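Local coordinates for putative phosphohistidine phosphatase, SixA (Nakamurella multipartita, PDB 4HBZ), which is probably a phosphatase of the histidine phosphatase superfamily, likely removing phosphate from phosphohistidine in proteins, at residues A[73-78]-A[87-92]. Sequence-based numbering, arbitrary orientation.
Sequences RTRQTL and VRYRDE. With ACY (acetic acid), chain B.
Arg75 lays its guanidinium flat on the ring of Tyr89. The pair joins a helix to a strand within a beta-alpha-beta unit of the histidine phosphatase fold: strand 65-69, helix 72-81, edge strand 86-90. The axes of 73-78 and 87-90 run nearly antiparallel, at 165°. Beyond CB, Arg75 CG lies anti to the carbonyl carbon (chi1 -68°) and already touches the ring, 3.8 Å from Tyr89 CE1. From CG to NE the chain is extended. NE donates to Thr70 O, which probably helps fix the rotation of the guanidinium. Arg75 CZ then sits 4.1 Å from the centroid of the Tyr89 ring, a cation-pi contact over the face, with the two planes 21° apart. NH1 lies over the ring centre, and NH2 ends near Tyr89 CB and CG. The opposite ring face carries Val87 CG1, offset toward the rim. Beside this stack, Leu78 and Val87 meet tip to tip, with Leu78 CD2 3.8 Å from Val87 CG1. On the far side of the strand, Arg90 NH1 and NH2 hold a bound acetic acid, probably from the crystallisation liquor, through two nearly straight hydrogen bonds. At the phenol end, one water lies in the ring plane, 2.8 Å from Tyr89 OH, and donates to Arg75 O.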
loop_
_atom_site.group_PDB
_atom_site.type_symbol
_atom_site.label_atom_id
_atom_site.label_comp_id
_atom_site.label_asym_id
_atom_site.label_seq_id
_atom_site.Cartn_x
_atom_site.Cartn_y
_atom_site.Cartn_z
ATOM N N ARG A 73 -13.509 6.026 -3.833
ATOM C CA ARG A 73 -12.281 6.787 -3.920
ATOM C C ARG A 73 -11.043 5.950 -4.075
ATOM O O ARG A 73 -10.073 6.352 -4.734
ATOM C CB ARG A 73 -12.152 7.764 -2.741
ATOM C CG ARG A 73 -12.137 7.129 -1.334
ATOM C CD ARG A 73 -12.374 8.221 -0.298
ATOM N NE ARG A 73 -12.460 7.771 1.094
ATOM C CZ ARG A 73 -13.601 7.428 1.715
ATOM N NH1 ARG A 73 -14.755 7.247 1.046
ATOM N NH2 ARG A 73 -13.601 7.232 3.019
ATOM N N THR A 74 -11.040 4.765 -3.469
ATOM C CA THR A 74 -9.967 3.802 -3.641
ATOM C C THR A 74 -10.046 3.130 -5.037
ATOM O O THR A 74 -9.062 3.006 -5.737
ATOM C CB THR A 74 -9.985 2.766 -2.487
ATOM O OG1 THR A 74 -11.343 2.410 -2.224
ATOM C CG2 THR A 74 -9.412 3.380 -1.209
ATOM N N ARG A 75 -11.245 2.750 -5.472
ATOM C CA ARG A 75 -11.457 2.233 -6.838
ATOM C C ARG A 75 -10.979 3.237 -7.888
ATOM O O ARG A 75 -10.289 2.841 -8.836
ATOM C CB ARG A 75 -12.930 1.904 -7.077
ATOM C CG ARG A 75 -13.447 0.735 -6.290
ATOM C CD ARG A 75 -14.958 0.564 -6.518
ATOM N NE ARG A 75 -15.535 -0.563 -5.800
ATOM C CZ ARG A 75 -15.576 -1.828 -6.246
ATOM N NH1 ARG A 75 -15.133 -2.166 -7.470
ATOM N NH2 ARG A 75 -16.145 -2.748 -5.472
ATOM N N GLN A 76 -11.342 4.489 -7.696
ATOM C CA GLN A 76 -10.997 5.534 -8.645
ATOM C C GLN A 76 -9.513 5.833 -8.626
ATOM O O GLN A 76 -8.901 6.123 -9.663
ATOM C CB GLN A 76 -11.800 6.810 -8.354
ATOM C CG GLN A 76 -13.263 6.640 -8.757
ATOM C CD GLN A 76 -14.136 7.786 -8.305
ATOM O OE1 GLN A 76 -13.649 8.778 -7.801
ATOM N NE2 GLN A 76 -15.463 7.641 -8.436
ATOM N N THR A 77 -8.889 5.784 -7.465
ATOM C CA THR A 77 -7.445 5.934 -7.391
ATOM C C THR A 77 -6.774 4.847 -8.205
ATOM O O THR A 77 -5.921 5.115 -9.031
ATOM C CB THR A 77 -6.976 5.859 -5.923
ATOM O OG1 THR A 77 -7.475 6.982 -5.196
ATOM C CG2 THR A 77 -5.501 5.826 -5.860
ATOM N N LEU A 78 -7.222 3.616 -8.024
ATOM C CA LEU A 78 -6.657 2.516 -8.816
ATOM C C LEU A 78 -6.849 2.758 -10.328
ATOM O O LEU A 78 -5.908 2.572 -11.116
ATOM C CB LEU A 78 -7.253 1.181 -8.376
ATOM C CG LEU A 78 -6.803 -0.011 -9.171
ATOM C CD1 LEU A 78 -5.327 -0.250 -9.124
ATOM C CD2 LEU A 78 -7.584 -1.224 -8.664
ATOM N N VAL A 87 -7.343 -7.697 -9.688
ATOM C CA VAL A 87 -7.757 -6.872 -8.544
ATOM C C VAL A 87 -8.679 -7.666 -7.633
ATOM O O VAL A 87 -9.598 -8.349 -8.116
ATOM C CB VAL A 87 -8.447 -5.575 -8.969
ATOM C CG1 VAL A 87 -8.767 -4.702 -7.738
ATOM C CG2 VAL A 87 -7.658 -4.839 -10.028
ATOM N N ARG A 88 -8.394 -7.614 -6.336
ATOM C CA ARG A 88 -9.227 -8.188 -5.290
ATOM C C ARG A 88 -9.843 -7.025 -4.528
ATOM O O ARG A 88 -9.153 -6.376 -3.734
ATOM C CB ARG A 88 -8.366 -9.031 -4.390
ATOM C CG ARG A 88 -7.678 -10.218 -5.122
ATOM C CD ARG A 88 -6.437 -10.783 -4.432
ATOM N NE ARG A 88 -6.760 -11.599 -3.288
ATOM C CZ ARG A 88 -6.836 -12.940 -3.272
ATOM N NH1 ARG A 88 -7.191 -13.517 -2.133
ATOM N NH2 ARG A 88 -6.629 -13.696 -4.349
ATOM N N TYR A 89 -11.107 -6.745 -4.787
ATOM C CA TYR A 89 -11.807 -5.687 -4.086
ATOM C C TYR A 89 -12.307 -6.265 -2.747
ATOM O O TYR A 89 -12.916 -7.346 -2.712
ATOM C CB TYR A 89 -12.981 -5.135 -4.889
ATOM C CG TYR A 89 -12.541 -4.386 -6.120
ATOM C CD1 TYR A 89 -11.958 -3.099 -6.012
ATOM C CD2 TYR A 89 -12.633 -4.982 -7.377
ATOM C CE1 TYR A 89 -11.541 -2.431 -7.153
ATOM C CE2 TYR A 89 -12.199 -4.307 -8.492
ATOM C CZ TYR A 89 -11.669 -3.024 -8.352
ATOM O OH TYR A 89 -11.243 -2.370 -9.517
ATOM N N ARG A 90 -12.119 -5.539 -1.663
ATOM C CA ARG A 90 -12.417 -6.046 -0.321
ATOM C C ARG A 90 -13.066 -4.995 0.545
ATOM O O ARG A 90 -12.470 -3.947 0.800
ATOM C CB ARG A 90 -11.158 -6.564 0.337
ATOM C CG ARG A 90 -10.503 -7.762 -0.311
ATOM C CD ARG A 90 -11.331 -9.001 -0.070
ATOM N NE ARG A 90 -10.686 -10.212 -0.622
ATOM C CZ ARG A 90 -10.851 -10.677 -1.844
ATOM N NH1 ARG A 90 -11.574 -10.035 -2.785
ATOM N NH2 ARG A 90 -10.197 -11.809 -2.192
ATOM N N ASP A 91 -14.262 -5.308 1.060
ATOM C CA ASP A 91 -14.858 -4.497 2.110
ATOM C C ASP A 91 -13.998 -4.470 3.355
ATOM O O ASP A 91 -14.007 -3.473 4.102
ATOM C CB ASP A 91 -16.255 -5.010 2.420
ATOM C CG ASP A 91 -17.276 -4.671 1.340
ATOM O OD1 ASP A 91 -17.277 -3.564 0.701
ATOM O OD2 ASP A 91 -18.210 -5.517 1.182
ATOM N N GLU A 92 -13.210 -5.516 3.585
ATOM C CA GLU A 92 -12.295 -5.547 4.725
ATOM C C GLU A 92 -11.317 -4.387 4.700
ATOM O O GLU A 92 -10.887 -3.942 5.761
ATOM C CB GLU A 92 -11.519 -6.862 4.794
ATOM C CG GLU A 92 -12.368 -8.137 5.042
ATOM C CD GLU A 92 -13.104 -8.699 3.837
ATOM O OE1 GLU A 92 -13.190 -8.117 2.737
ATOM O OE2 GLU A 92 -13.683 -9.792 4.027
HETATM C C ACY B . -11.078 -12.137 -5.685
HETATM O O ACY B . -11.783 -11.118 -5.421
HETATM O OXT ACY B . -10.553 -12.864 -4.799
HETATM C CH3 ACY B . -10.860 -12.512 -7.125
HETATM O O HOH W 1 -10.646 0.314 -10.060
#